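Appr-1-p processing domain protein (PDB 5M31) is of unknown function but belongs to the macro domain family, a mixed beta-sheet packed with helices. Local coordinates at residues Ser97-Leu106 with Leu133-Ile142. Sequence-based numbering, arbitrary orientation.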
loop_
_atom_site.group_PDB
_atom_site.type_symbol
_atom_site.label_atom_id
_atom_site.label_comp_id
_atom_site.label_asym_id
_atom_site.label_seq_id
_atom_site.Cartn_x
_atom_site.Cartn_y
_atom_site.Cartn_z
ATOM N N SER A 97 6.714 -8.494 -8.628
ATOM C CA SER A 97 5.707 -8.661 -7.564
ATOM C C SER A 97 5.147 -10.073 -7.670
ATOM O O SER A 97 5.075 -10.637 -8.765
ATOM C CB SER A 97 4.576 -7.641 -7.716
ATOM O OG SER A 97 5.011 -6.310 -7.488
ATOM N N ARG A 98 4.744 -10.655 -6.564
ATOM C CA ARG A 98 4.260 -12.000 -6.554
ATOM C C ARG A 98 2.870 -12.096 -5.944
ATOM O O ARG A 98 2.622 -11.496 -4.891
ATOM C CB ARG A 98 5.180 -12.780 -5.655
ATOM C CG ARG A 98 4.879 -14.195 -5.631
ATOM C CD ARG A 98 6.167 -14.949 -5.836
ATOM N NE ARG A 98 5.869 -16.304 -5.709
ATOM C CZ ARG A 98 6.782 -17.253 -5.697
ATOM N NH1 ARG A 98 8.056 -16.957 -5.925
ATOM N NH2 ARG A 98 6.388 -18.469 -5.540
ATOM N N MET A 99 2.020 -12.916 -6.552
ATOM C CA MET A 99 0.587 -12.923 -6.143
ATOM C C MET A 99 0.434 -13.350 -4.687
ATOM O O MET A 99 -0.328 -12.745 -3.928
ATOM C CB MET A 99 -0.220 -13.829 -7.075
ATOM C CG MET A 99 -1.729 -13.746 -6.890
ATOM S SD MET A 99 -2.375 -12.126 -7.322
ATOM C CE MET A 99 -2.480 -12.264 -9.091
ATOM N N GLU A 100 1.228 -14.329 -4.267
ATOM C CA GLU A 100 1.154 -14.800 -2.864
ATOM C C GLU A 100 1.450 -13.676 -1.882
ATOM O O GLU A 100 0.811 -13.563 -0.787
ATOM C CB GLU A 100 2.132 -15.977 -2.645
ATOM C CG GLU A 100 2.417 -16.294 -1.182
ATOM C CD GLU A 100 3.433 -17.405 -1.012
ATOM O OE1 GLU A 100 3.377 -18.374 -1.787
ATOM O OE2 GLU A 100 4.258 -17.320 -0.079
ATOM N N TYR A 101 2.376 -12.811 -2.228
ATOM C CA TYR A 101 2.811 -11.765 -1.372
ATOM C C TYR A 101 1.732 -10.664 -1.330
ATOM O O TYR A 101 1.496 -10.056 -0.292
ATOM C CB TYR A 101 4.128 -11.192 -1.857
ATOM C CG TYR A 101 5.258 -12.209 -1.894
ATOM C CD1 TYR A 101 5.149 -13.470 -1.294
ATOM C CD2 TYR A 101 6.459 -11.893 -2.516
ATOM C CE1 TYR A 101 6.231 -14.357 -1.313
ATOM C CE2 TYR A 101 7.482 -12.805 -2.611
ATOM C CZ TYR A 101 7.385 -14.003 -1.949
ATOM O OH TYR A 101 8.461 -14.875 -2.042
ATOM N N VAL A 102 1.052 -10.451 -2.444
ATOM C CA VAL A 102 -0.091 -9.491 -2.473
ATOM C C VAL A 102 -1.229 -10.050 -1.597
ATOM O O VAL A 102 -1.866 -9.305 -0.821
ATOM C CB VAL A 102 -0.531 -9.240 -3.938
ATOM C CG1 VAL A 102 -1.848 -8.452 -3.988
ATOM C CG2 VAL A 102 0.583 -8.491 -4.646
ATOM N N GLU A 103 -1.471 -11.351 -1.687
ATOM C CA GLU A 103 -2.557 -11.968 -0.881
ATOM C C GLU A 103 -2.291 -11.806 0.600
ATOM O O GLU A 103 -3.198 -11.422 1.361
ATOM C CB GLU A 103 -2.742 -13.427 -1.209
ATOM C CG GLU A 103 -3.212 -13.660 -2.637
ATOM C CD GLU A 103 -2.998 -15.085 -3.136
ATOM O OE1 GLU A 103 -2.316 -15.906 -2.446
ATOM O OE2 GLU A 103 -3.534 -15.391 -4.235
ATOM N N GLU A 104 -1.064 -12.123 1.023
ATOM C CA GLU A 104 -0.709 -12.022 2.436
ATOM C C GLU A 104 -0.728 -10.540 2.845
ATOM O O GLU A 104 -1.158 -10.206 3.951
ATOM C CB GLU A 104 0.658 -12.634 2.679
ATOM C CG GLU A 104 0.674 -14.115 2.363
ATOM C CD GLU A 104 1.905 -14.807 2.867
ATOM O OE1 GLU A 104 2.856 -14.095 3.264
ATOM O OE2 GLU A 104 1.932 -16.075 2.839
ATOM N N GLY A 105 -0.273 -9.644 1.953
ATOM C CA GLY A 105 -0.296 -8.221 2.241
ATOM C C GLY A 105 -1.730 -7.693 2.437
ATOM O O GLY A 105 -1.973 -6.798 3.297
ATOM N N LEU A 106 -2.662 -8.174 1.615
ATOM C CA LEU A 106 -4.057 -7.672 1.715
ATOM C C LEU A 106 -4.708 -8.061 3.078
ATOM O O LEU A 106 -5.453 -7.271 3.672
ATOM C CB LEU A 106 -4.887 -8.239 0.591
ATOM C CG LEU A 106 -4.742 -7.488 -0.717
ATOM C CD1 LEU A 106 -5.323 -8.327 -1.826
ATOM C CD2 LEU A 106 -5.443 -6.127 -0.624
ATOM N N LEU A 133 1.654 -8.251 -12.392
ATOM C CA LEU A 133 0.653 -9.242 -12.106
ATOM C C LEU A 133 -0.606 -9.005 -12.934
ATOM O O LEU A 133 -0.863 -7.892 -13.335
ATOM C CB LEU A 133 0.305 -9.193 -10.612
ATOM C CG LEU A 133 1.419 -9.596 -9.669
ATOM C CD1 LEU A 133 1.020 -9.291 -8.254
ATOM C CD2 LEU A 133 1.685 -11.091 -9.792
ATOM N N PRO A 134 -1.429 -10.042 -13.130
ATOM C CA PRO A 134 -2.664 -9.873 -13.903
ATOM C C PRO A 134 -3.721 -9.116 -13.103
ATOM O O PRO A 134 -4.137 -9.559 -12.010
ATOM C CB PRO A 134 -3.101 -11.319 -14.205
ATOM C CG PRO A 134 -2.422 -12.144 -13.178
ATOM C CD PRO A 134 -1.167 -11.456 -12.796
ATOM N N TRP A 135 -4.140 -7.973 -13.630
ATOM C CA TRP A 135 -5.030 -7.085 -12.901
ATOM C C TRP A 135 -6.381 -7.709 -12.540
ATOM O O TRP A 135 -6.811 -7.563 -11.396
ATOM C CB TRP A 135 -5.205 -5.790 -13.668
ATOM C CG TRP A 135 -6.202 -4.830 -13.139
ATOM C CD1 TRP A 135 -7.253 -4.285 -13.809
ATOM C CD2 TRP A 135 -6.245 -4.280 -11.805
ATOM N NE1 TRP A 135 -7.949 -3.415 -12.985
ATOM C CE2 TRP A 135 -7.336 -3.378 -11.758
ATOM C CE3 TRP A 135 -5.452 -4.444 -10.668
ATOM C CZ2 TRP A 135 -7.665 -2.661 -10.595
ATOM C CZ3 TRP A 135 -5.797 -3.753 -9.511
ATOM C CH2 TRP A 135 -6.885 -2.855 -9.496
ATOM N N PRO A 136 -6.988 -8.503 -13.447
ATOM C CA PRO A 136 -8.277 -9.110 -13.058
ATOM C C PRO A 136 -8.209 -9.900 -11.743
ATOM O O PRO A 136 -9.102 -9.800 -10.911
ATOM C CB PRO A 136 -8.594 -10.039 -14.239
ATOM C CG PRO A 136 -7.966 -9.378 -15.424
ATOM C CD PRO A 136 -6.763 -8.600 -14.914
ATOM N N GLU A 137 -7.136 -10.656 -11.573
ATOM C CA GLU A 137 -6.955 -11.498 -10.402
ATOM C C GLU A 137 -6.621 -10.671 -9.190
ATOM O O GLU A 137 -7.160 -10.922 -8.104
ATOM C CB GLU A 137 -5.846 -12.517 -10.655
ATOM C CG GLU A 137 -6.204 -13.576 -11.715
ATOM C CD GLU A 137 -7.202 -14.642 -11.223
ATOM O OE1 GLU A 137 -7.523 -14.702 -9.996
ATOM O OE2 GLU A 137 -7.661 -15.448 -12.073
ATOM N N VAL A 138 -5.785 -9.648 -9.368
ATOM C CA VAL A 138 -5.453 -8.736 -8.247
ATOM C C VAL A 138 -6.707 -7.974 -7.828
ATOM O O VAL A 138 -6.992 -7.860 -6.620
ATOM C CB VAL A 138 -4.288 -7.787 -8.589
ATOM C CG1 VAL A 138 -4.110 -6.723 -7.517
ATOM C CG2 VAL A 138 -2.991 -8.601 -8.781
ATOM N N LYS A 139 -7.440 -7.421 -8.819
ATOM C CA LYS A 139 -8.698 -6.719 -8.524
ATOM C C LYS A 139 -9.645 -7.622 -7.718
ATOM O O LYS A 139 -10.177 -7.197 -6.703
ATOM C CB LYS A 139 -9.381 -6.227 -9.822
ATOM C CG LYS A 139 -10.607 -5.336 -9.593
ATOM C CD LYS A 139 -11.187 -4.836 -10.926
ATOM C CE LYS A 139 -12.257 -3.778 -10.708
ATOM N NZ LYS A 139 -12.627 -2.979 -11.934
ATOM N N GLN A 140 -9.753 -8.886 -8.103
ATOM C CA GLN A 140 -10.628 -9.842 -7.427
ATOM C C GLN A 140 -10.222 -10.032 -5.965
ATOM O O GLN A 140 -11.064 -10.001 -5.058
ATOM C CB GLN A 140 -10.591 -11.173 -8.150
ATOM C CG GLN A 140 -11.663 -12.166 -7.706
ATOM C CD GLN A 140 -11.227 -13.038 -6.537
ATOM O OE1 GLN A 140 -12.018 -13.322 -5.622
ATOM N NE2 GLN A 140 -9.979 -13.511 -6.581
ATOM N N ARG A 141 -8.923 -10.189 -5.732
ATOM C CA ARG A 141 -8.414 -10.352 -4.377
ATOM C C ARG A 141 -8.605 -9.094 -3.544
ATOM O O ARG A 141 -8.853 -9.173 -2.338
ATOM C CB ARG A 141 -6.947 -10.738 -4.416
ATOM C CG ARG A 141 -6.770 -12.174 -4.883
ATOM C CD ARG A 141 -5.408 -12.439 -5.437
ATOM N NE ARG A 141 -5.249 -13.856 -5.806
ATOM C CZ ARG A 141 -5.868 -14.449 -6.826
ATOM N NH1 ARG A 141 -6.771 -13.787 -7.559
ATOM N NH2 ARG A 141 -5.605 -15.721 -7.103
ATOM N N ILE A 142 -8.453 -7.931 -4.165
ATOM C CA ILE A 142 -8.708 -6.671 -3.446
ATOM C C ILE A 142 -10.180 -6.615 -3.032
ATOM O O ILE A 142 -10.499 -6.319 -1.881
ATOM C CB ILE A 142 -8.345 -5.460 -4.291
ATOM C CG1 ILE A 142 -6.823 -5.391 -4.506
ATOM C CG2 ILE A 142 -8.868 -4.181 -3.648
ATOM C CD1 ILE A 142 -6.389 -4.347 -5.521
#
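The guanidinium of R141 meets the carboxylate of E103 edge to edge, the two planes only 10° apart. OE2 of E103 lies in the guanidinium plane and takes the NE hydrogen on its anti lone pair, a straight salt bridge of 2.8 Å from R141 NE to E103 OE2. At another point of that edge, R141 NH1 bonds OE1 of E137, one helical turn back, at 2.7 Å. NH1 also reaches the backbone O of E137 from above the carbonyl plane, while the R141 backbone N bonds the same oxygen from the opposite face. Bonds to acceptors from both helices thus fix the rotation of the guanidinium, and the two carboxylates probably favour its charged form.

M99 crosses R141 at about a right angle, its SD 3.6 Å from R141 CD and oblique to the guanidinium. With CG anti to the backbone N (chi1 -171°) and bends at chi2 and chi3, the chain carries CE 3.7 Å from both V138 CG2 and E137 CB. Nearer the helix starts, L133 and V102 slide past each other in opposite directions, L133 CD1 3.7 Å from V102 CG2. S97 OG is hydrogen-bonded to T89 OG1. At the far end, L106 CD1 rests on the R141 backbone.

Helices 99-116 and 135-146 run nearly parallel, in the same N-to-C direction, their local axes 18° apart in angle and 10.5 Å at closest approach. Helix 135-146 links the adjacent parallel strands 120-123 and 153-157, a beta-alpha-beta crossover of the macro domain; helix 99-116 packs alongside it, and I142 touches V156 on strand 153-157.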